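Local structure of scyllo-inositol 2-dehydrogenase (NADP(+)) IolW (Bacillus subtilis subsp. subtilis, 3GDO) at residues 136-140 / 141-145; 217-221 / 222-226; 110-114 / 115-119. The protein catalyses the reversible NADPH-dependent reduction of scyllo-inosose to scyllo-inositol and cannot use NADH in place of NADPH. All coordinates share one frame; numbering follows the deposited sequence.

Contact 1. Residues 136-140 / 141-145; sequences KLISE and GSLED
Leu137 and Ile138, on the last turn of helix 129-139, close over Leu143 as the chain folds back across the helix end. This apolar side is the compact one. CB of Leu137 lies 4.2 Å from CD1 of Leu143, while CG1 of Ile138 passes obliquely over CB of Leu143 at 4.1 Å. With CG anti to its carbonyl carbon (chi1 -68°), Leu137 also brings CD2 to 4.1 Å from CB of Ser142. Buried Leu137 and Leu143 continue inward onto Phe248 and Ser246 of strand 246-250. The turn that returns the chain is a Schellman motif with Gly141 at C-prime. Ser142 N donates to Leu137 O and Gly141 N to Ile138 O, each at 3.0 Å. Gly141 has positive phi (70°), and a CB there would clash with Glu140 O. The solvent side, with exposed Ser139 and Glu140, is looser. There Ser139 OG bonds back to Lys136 O, which also accepts from Glu140 N on the same face of its plane. Glu140, its chain extended beyond CG, sends OE2 only to within 4.0 Å of Lys136 NZ, a long salt bridge. Beyond the turn, Ser142 O accepts from Ser246 OG, and the backbone of Glu144 pairs with Lys244.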
loop_
_atom_site.group_PDB
_atom_site.type_symbol
_atom_site.label_atom_id
_atom_site.label_comp_id
_atom_site.label_asym_id
_atom_site.label_seq_id
_atom_site.Cartn_x
_atom_site.Cartn_y
_atom_site.Cartn_z
ATOM N N LYS B 136 -21.740 6.017 2.900
ATOM C CA LYS B 136 -22.524 6.515 4.026
ATOM C C LYS B 136 -21.677 7.389 4.990
ATOM O O LYS B 136 -22.124 8.475 5.415
ATOM C CB LYS B 136 -23.199 5.364 4.754
ATOM C CG LYS B 136 -24.317 5.807 5.670
ATOM C CD LYS B 136 -24.733 4.679 6.579
ATOM C CE LYS B 136 -26.131 4.908 7.139
ATOM N NZ LYS B 136 -26.226 4.275 8.488
ATOM N N LEU B 137 -20.454 6.945 5.295
ATOM C CA LEU B 137 -19.566 7.744 6.124
ATOM C C LEU B 137 -19.211 9.065 5.460
ATOM O O LEU B 137 -19.137 10.099 6.139
ATOM C CB LEU B 137 -18.291 6.987 6.484
ATOM C CG LEU B 137 -18.459 5.804 7.414
ATOM C CD1 LEU B 137 -17.211 4.930 7.360
ATOM C CD2 LEU B 137 -18.772 6.269 8.849
ATOM N N ILE B 138 -18.989 9.043 4.151
ATOM C CA ILE B 138 -18.644 10.266 3.448
ATOM C C ILE B 138 -19.828 11.262 3.537
ATOM O O ILE B 138 -19.635 12.436 3.882
ATOM C CB ILE B 138 -18.212 9.997 1.978
ATOM C CG1 ILE B 138 -16.824 9.322 1.965
ATOM C CG2 ILE B 138 -18.183 11.311 1.150
ATOM C CD1 ILE B 138 -16.344 8.921 0.584
ATOM N N SER B 139 -21.038 10.773 3.268
ATOM C CA SER B 139 -22.211 11.653 3.193
ATOM C C SER B 139 -22.545 12.241 4.582
ATOM O O SER B 139 -22.982 13.375 4.687
ATOM C CB SER B 139 -23.414 10.919 2.618
ATOM O OG SER B 139 -24.008 10.107 3.622
ATOM N N GLU B 140 -22.291 11.480 5.642
ATOM C CA GLU B 140 -22.527 11.958 7.001
ATOM C C GLU B 140 -21.378 12.834 7.567
ATOM O O GLU B 140 -21.352 13.133 8.772
ATOM C CB GLU B 140 -22.825 10.761 7.897
ATOM C CG GLU B 140 -24.121 10.050 7.519
ATOM C CD GLU B 140 -24.381 8.824 8.380
ATOM O OE1 GLU B 140 -23.492 8.483 9.187
ATOM O OE2 GLU B 140 -25.457 8.184 8.242
ATOM N N GLY B 141 -20.437 13.242 6.705
ATOM C CA GLY B 141 -19.305 14.085 7.120
ATOM C C GLY B 141 -18.216 13.462 8.009
ATOM O O GLY B 141 -17.424 14.191 8.627
ATOM N N SER B 142 -18.156 12.130 8.078
ATOM C CA SER B 142 -17.220 11.458 8.995
ATOM C C SER B 142 -15.893 11.091 8.309
ATOM O O SER B 142 -15.018 10.461 8.927
ATOM C CB SER B 142 -17.864 10.212 9.617
ATOM O OG SER B 142 -19.154 10.504 10.155
ATOM N N LEU B 143 -15.751 11.511 7.052
ATOM C CA LEU B 143 -14.561 11.244 6.255
ATOM C C LEU B 143 -14.285 12.404 5.320
ATOM O O LEU B 143 -14.247 12.226 4.110
ATOM C CB LEU B 143 -14.740 9.967 5.408
ATOM C CG LEU B 143 -14.229 8.633 5.940
ATOM C CD1 LEU B 143 -14.398 7.517 4.890
ATOM C CD2 LEU B 143 -12.756 8.739 6.379
ATOM N N GLU B 144 -14.081 13.584 5.884
ATOM C CA GLU B 144 -13.800 14.821 5.126
ATOM C C GLU B 144 -12.390 14.962 4.548
ATOM O O GLU B 144 -11.399 14.534 5.178
ATOM C CB GLU B 144 -14.068 16.038 6.020
ATOM C CG GLU B 144 -15.524 16.157 6.492
ATOM C CD GLU B 144 -16.442 16.706 5.395
ATOM O OE1 GLU B 144 -16.176 17.827 4.891
ATOM O OE2 GLU B 144 -17.429 16.011 5.039
ATOM N N ASP B 145 -12.317 15.586 3.364
ATOM C CA ASP B 145 -11.066 15.959 2.720
ATOM C C ASP B 145 -10.129 14.742 2.737
ATOM O O ASP B 145 -9.112 14.732 3.432
ATOM C CB ASP B 145 -10.430 17.171 3.415
ATOM C CG ASP B 145 -9.189 17.716 2.661
ATOM O OD1 ASP B 145 -9.147 17.661 1.407
ATOM O OD2 ASP B 145 -8.233 18.206 3.321
#

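Contact 2. Residues 217-221 / 222-226; sequences LDYGK and LQAIL
Gln223 and Asp218 stand side by side on one face of the hairpin, and the amide of Gln223 ties the strand to its turn. NE2 gives one hydrogen bond to Asp218 OD1 (3.2 Å) and another to Gly220 O (3.0 Å), the latter lying in the amide plane. The Gln223 chain, bent at chi2 (-72°), curls back over the turn to place NE2 between them. Asp218 OD1 is gripped from both faces of its carboxylate: Gln223 NE2 comes from above the plane, and Gly220 N, at 2.8 Å, reaches it from the other face, making an Asx turn. With an alanine in place of Gln223, Gly220 O and one face of the Asp218 carboxylate would probably be left without this shared donor, OD1 being held within the hairpin by Gly220 N alone. On the other face, CB of Tyr219 packs 3.7 Å from CB of Leu222, the two side chains running alongside each other, and CB of Ala224 meets the edge of the tyrosine ring at CE2 (3.9 Å). Beyond it, CD1 of Leu217 touches CD1 of Leu226. These side chains are positioned by a tight antiparallel hairpin, closed by a type II' turn from Tyr219 to Leu222 with Gly220 at positive phi. Leu217 and Ala224 form a hydrogen-bonded pair through Leu217 N to Ala224 O (2.8 Å) and the reciprocal bond. Tyr219 OH bonds to Gly191 O, and Lys221 O accepts from Gln203 NE2 of the second subunit. Strand 222-228 runs between strands 212-219 and 146-152 in the mixed sheet of the C-terminal domain, and helix 174-190 covers the Tyr219, Leu222 and Leu226 face through Thr186, Phe190 and Ile183.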
loop_
_atom_site.group_PDB
_atom_site.type_symbol
_atom_site.label_atom_id
_atom_site.label_comp_id
_atom_site.label_asym_id
_atom_site.label_seq_id
_atom_site.Cartn_x
_atom_site.Cartn_y
_atom_site.Cartn_z
ATOM N N LEU B 217 -3.367 6.569 -8.902
ATOM C CA LEU B 217 -4.175 7.628 -9.558
ATOM C C LEU B 217 -3.964 8.983 -8.898
ATOM O O LEU B 217 -4.257 9.175 -7.697
ATOM C CB LEU B 217 -5.666 7.275 -9.615
ATOM C CG LEU B 217 -6.142 6.246 -10.652
ATOM C CD1 LEU B 217 -5.434 4.904 -10.567
ATOM C CD2 LEU B 217 -7.669 6.010 -10.534
ATOM N N ASP B 218 -3.415 9.899 -9.700
ATOM C CA ASP B 218 -2.918 11.164 -9.208
ATOM C C ASP B 218 -4.062 12.176 -9.231
ATOM O O ASP B 218 -4.524 12.575 -10.305
ATOM C CB ASP B 218 -1.716 11.623 -10.075
ATOM C CG ASP B 218 -1.140 13.004 -9.655
ATOM O OD1 ASP B 218 -1.518 13.572 -8.600
ATOM O OD2 ASP B 218 -0.289 13.520 -10.417
ATOM N N TYR B 219 -4.545 12.538 -8.052
ATOM C CA TYR B 219 -5.519 13.621 -7.925
ATOM C C TYR B 219 -4.873 14.805 -7.176
ATOM O O TYR B 219 -5.536 15.448 -6.396
ATOM C CB TYR B 219 -6.719 13.159 -7.125
ATOM C CG TYR B 219 -7.574 12.061 -7.750
ATOM C CD1 TYR B 219 -8.737 12.379 -8.494
ATOM C CD2 TYR B 219 -7.255 10.713 -7.570
ATOM C CE1 TYR B 219 -9.554 11.367 -9.051
ATOM C CE2 TYR B 219 -8.070 9.703 -8.101
ATOM C CZ TYR B 219 -9.209 10.033 -8.852
ATOM O OH TYR B 219 -9.977 9.023 -9.376
ATOM N N GLY B 220 -3.577 15.048 -7.359
ATOM C CA GLY B 220 -2.914 16.201 -6.708
ATOM C C GLY B 220 -2.623 15.888 -5.248
ATOM O O GLY B 220 -1.761 15.051 -4.927
ATOM N N LYS B 221 -3.333 16.556 -4.354
ATOM C CA LYS B 221 -3.153 16.328 -2.937
ATOM C C LYS B 221 -3.624 14.900 -2.587
ATOM O O LYS B 221 -2.958 14.186 -1.816
ATOM C CB LYS B 221 -3.919 17.372 -2.144
ATOM C CG LYS B 221 -3.755 17.199 -0.643
ATOM C CD LYS B 221 -4.619 18.210 0.125
ATOM C CE LYS B 221 -4.802 17.737 1.566
ATOM N NZ LYS B 221 -5.636 18.682 2.351
ATOM N N LEU B 222 -4.754 14.505 -3.166
ATOM C CA LEU B 222 -5.317 13.154 -3.024
ATOM C C LEU B 222 -4.550 12.134 -3.877
ATOM O O LEU B 222 -4.327 12.337 -5.098
ATOM C CB LEU B 222 -6.803 13.137 -3.406
ATOM C CG LEU B 222 -7.533 11.789 -3.575
ATOM C CD1 LEU B 222 -7.443 10.972 -2.274
ATOM C CD2 LEU B 222 -9.024 11.952 -4.006
ATOM N N GLN B 223 -4.140 11.034 -3.231
ATOM C CA GLN B 223 -3.462 9.930 -3.959
ATOM C C GLN B 223 -4.279 8.680 -3.750
ATOM O O GLN B 223 -4.617 8.341 -2.598
ATOM C CB GLN B 223 -2.015 9.726 -3.478
ATOM C CG GLN B 223 -1.122 10.935 -3.728
ATOM C CD GLN B 223 -0.807 11.102 -5.213
ATOM O OE1 GLN B 223 -0.445 10.158 -5.897
ATOM N NE2 GLN B 223 -0.987 12.316 -5.718
ATOM N N ALA B 224 -4.669 8.047 -4.850
ATOM C CA ALA B 224 -5.505 6.845 -4.795
ATOM C C ALA B 224 -4.586 5.737 -5.240
ATOM O O ALA B 224 -3.948 5.858 -6.309
ATOM C CB ALA B 224 -6.726 6.964 -5.731
ATOM N N ILE B 225 -4.476 4.678 -4.424
ATOM C CA ILE B 225 -3.497 3.625 -4.700
ATOM C C ILE B 225 -4.297 2.334 -4.795
ATOM O O ILE B 225 -4.978 1.987 -3.829
ATOM C CB ILE B 225 -2.449 3.461 -3.551
ATOM C CG1 ILE B 225 -1.701 4.761 -3.189
ATOM C CG2 ILE B 225 -1.524 2.224 -3.807
ATOM C CD1 ILE B 225 -0.979 5.438 -4.269
ATOM N N LEU B 226 -4.214 1.621 -5.923
ATOM C CA LEU B 226 -5.057 0.428 -6.128
ATOM C C LEU B 226 -4.157 -0.700 -6.550
ATOM O O LEU B 226 -3.384 -0.558 -7.515
ATOM C CB LEU B 226 -6.113 0.650 -7.215
ATOM C CG LEU B 226 -6.997 1.879 -7.052
ATOM C CD1 LEU B 226 -7.709 2.179 -8.387
ATOM C CD2 LEU B 226 -7.998 1.657 -5.932
#

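Contact 3. Residues 110-114 / 115-119; sequences RAADE and KGVLL
Val117 N donates to Ala112 O at 3.0 Å, nearly straight at 163°, where helix 102-115 ends and the chain turns back. Gly116 N donates to Asp113 O at 3.3 Å and makes a weak second bond to Ala112 O. Together the bonds from Val117 and Gly116 form a Schellman motif, with Gly116, the first residue to leave helical geometry, at positive phi (77°). They give Ala112 O and Asp113 O donors from beyond the helix. The reversal lays the next residues against the helix flank. CB of Ala112 meets CG2 of Val117 at 3.8 Å and CB of Leu119 at 3.9 Å. Val117 has CG1 anti to the carbonyl carbon (chi1 -69°), which sets CG2 between its own backbone N and carbonyl carbon and only 3.5 Å from Ala112 O. By contrast, the ends of Glu114 and Lys115 run out on the exposed side. Val117 and Leu119 carry the packing on to Ile86 and Thr82 of helix 78-87 and to His91, Val92 and Met94 of strand 91-95. The segment thus joins helix 102-115 to strand 119-122, an edge of the parallel Rossmann sheet, while Leu118 leans on Ser312 and Ile313 of helix 303-315.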
loop_
_atom_site.group_PDB
_atom_site.type_symbol
_atom_site.label_atom_id
_atom_site.label_comp_id
_atom_site.label_asym_id
_atom_site.label_seq_id
_atom_site.Cartn_x
_atom_site.Cartn_y
_atom_site.Cartn_z
ATOM N N ARG B 110 -21.746 5.314 -28.987
ATOM C CA ARG B 110 -22.262 6.196 -30.038
ATOM C C ARG B 110 -23.395 5.488 -30.785
ATOM O O ARG B 110 -24.431 6.094 -31.039
ATOM C CB ARG B 110 -21.151 6.694 -30.957
ATOM C CG ARG B 110 -20.604 8.024 -30.476
ATOM C CD ARG B 110 -19.492 8.538 -31.374
ATOM N NE ARG B 110 -18.194 7.967 -31.020
ATOM C CZ ARG B 110 -17.597 6.956 -31.658
ATOM N NH1 ARG B 110 -16.404 6.534 -31.246
ATOM N NH2 ARG B 110 -18.181 6.369 -32.703
ATOM N N ALA B 111 -23.223 4.189 -31.047
ATOM C CA ALA B 111 -24.269 3.395 -31.659
ATOM C C ALA B 111 -25.557 3.367 -30.816
ATOM O O ALA B 111 -26.652 3.511 -31.384
ATOM C CB ALA B 111 -23.766 2.016 -31.991
ATOM N N ALA B 112 -25.440 3.224 -29.486
ATOM C CA ALA B 112 -26.609 3.274 -28.570
ATOM C C ALA B 112 -27.308 4.634 -28.515
ATOM O O ALA B 112 -28.541 4.709 -28.471
ATOM C CB ALA B 112 -26.226 2.861 -27.141
ATOM N N ASP B 113 -26.508 5.695 -28.443
ATOM C CA ASP B 113 -27.010 7.071 -28.507
ATOM C C ASP B 113 -27.709 7.323 -29.864
ATOM O O ASP B 113 -28.824 7.800 -29.897
ATOM C CB ASP B 113 -25.871 8.073 -28.318
ATOM C CG ASP B 113 -25.345 8.140 -26.869
ATOM O OD1 ASP B 113 -26.097 7.859 -25.904
ATOM O OD2 ASP B 113 -24.161 8.520 -26.704
ATOM N N GLU B 114 -27.043 6.963 -30.958
ATOM C CA GLU B 114 -27.602 7.040 -32.304
ATOM C C GLU B 114 -28.944 6.341 -32.388
ATOM O O GLU B 114 -29.801 6.763 -33.139
ATOM C CB GLU B 114 -26.667 6.365 -33.314
ATOM C CG GLU B 114 -25.589 7.264 -33.948
ATOM C CD GLU B 114 -26.069 7.892 -35.246
ATOM O OE1 GLU B 114 -26.012 9.148 -35.367
ATOM O OE2 GLU B 114 -26.529 7.123 -36.135
ATOM N N LYS B 115 -29.124 5.270 -31.619
ATOM C CA LYS B 115 -30.280 4.393 -31.780
ATOM C C LYS B 115 -31.351 4.589 -30.710
ATOM O O LYS B 115 -32.427 4.014 -30.803
ATOM C CB LYS B 115 -29.816 2.936 -31.854
ATOM C CG LYS B 115 -30.837 1.990 -32.400
ATOM C CD LYS B 115 -30.739 1.886 -33.924
ATOM C CE LYS B 115 -31.846 1.004 -34.468
ATOM N NZ LYS B 115 -31.576 0.731 -35.914
ATOM N N GLY B 116 -31.063 5.407 -29.706
ATOM C CA GLY B 116 -32.028 5.745 -28.658
ATOM C C GLY B 116 -32.232 4.676 -27.599
ATOM O O GLY B 116 -33.296 4.590 -26.973
ATOM N N VAL B 117 -31.205 3.859 -27.382
ATOM C CA VAL B 117 -31.306 2.757 -26.419
ATOM C C VAL B 117 -30.402 2.974 -25.180
ATOM O O VAL B 117 -29.395 3.685 -25.264
ATOM C CB VAL B 117 -30.994 1.385 -27.104
ATOM C CG1 VAL B 117 -32.097 1.022 -28.085
ATOM C CG2 VAL B 117 -29.658 1.415 -27.821
ATOM N N LEU B 118 -30.790 2.381 -24.046
ATOM C CA LEU B 118 -29.991 2.441 -22.826
ATOM C C LEU B 118 -28.873 1.396 -22.827
ATOM O O LEU B 118 -29.127 0.199 -23.027
ATOM C CB LEU B 118 -30.895 2.237 -21.613
ATOM C CG LEU B 118 -31.954 3.335 -21.511
ATOM C CD1 LEU B 118 -32.946 3.012 -20.405
ATOM C CD2 LEU B 118 -31.284 4.745 -21.293
ATOM N N LEU B 119 -27.651 1.852 -22.597
ATOM C CA LEU B 119 -26.476 0.982 -22.509
ATOM C C LEU B 119 -25.826 1.157 -21.133
ATOM O O LEU B 119 -25.429 2.279 -20.739
ATOM C CB LEU B 119 -25.481 1.293 -23.624
ATOM C CG LEU B 119 -24.211 0.438 -23.630
ATOM C CD1 LEU B 119 -24.527 -1.060 -23.774
ATOM C CD2 LEU B 119 -23.249 0.898 -24.694
#

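From the N terminus, contact 3 comes first and turns the chain from helix 102-115 into strand 119-122 of the Rossmann domain. Contact 1 next turns it from helix 129-139 into strand 146-152 of the C-terminal domain, and contact 2 then closes the hairpin of strands 212-219 and 222-228. Each closes a short local loop before the next opens; none nests or crosses. Contacts 1 and 2, with centres about 18 Å apart, meet through a salt bridge, Asp145 OD2 to Lys221 NZ at 2.8 Å, which joins the residue just before strand 146-152 to the hairpin turn. Contact 3 stands apart, its nearest atoms about 20 Å from contact 2.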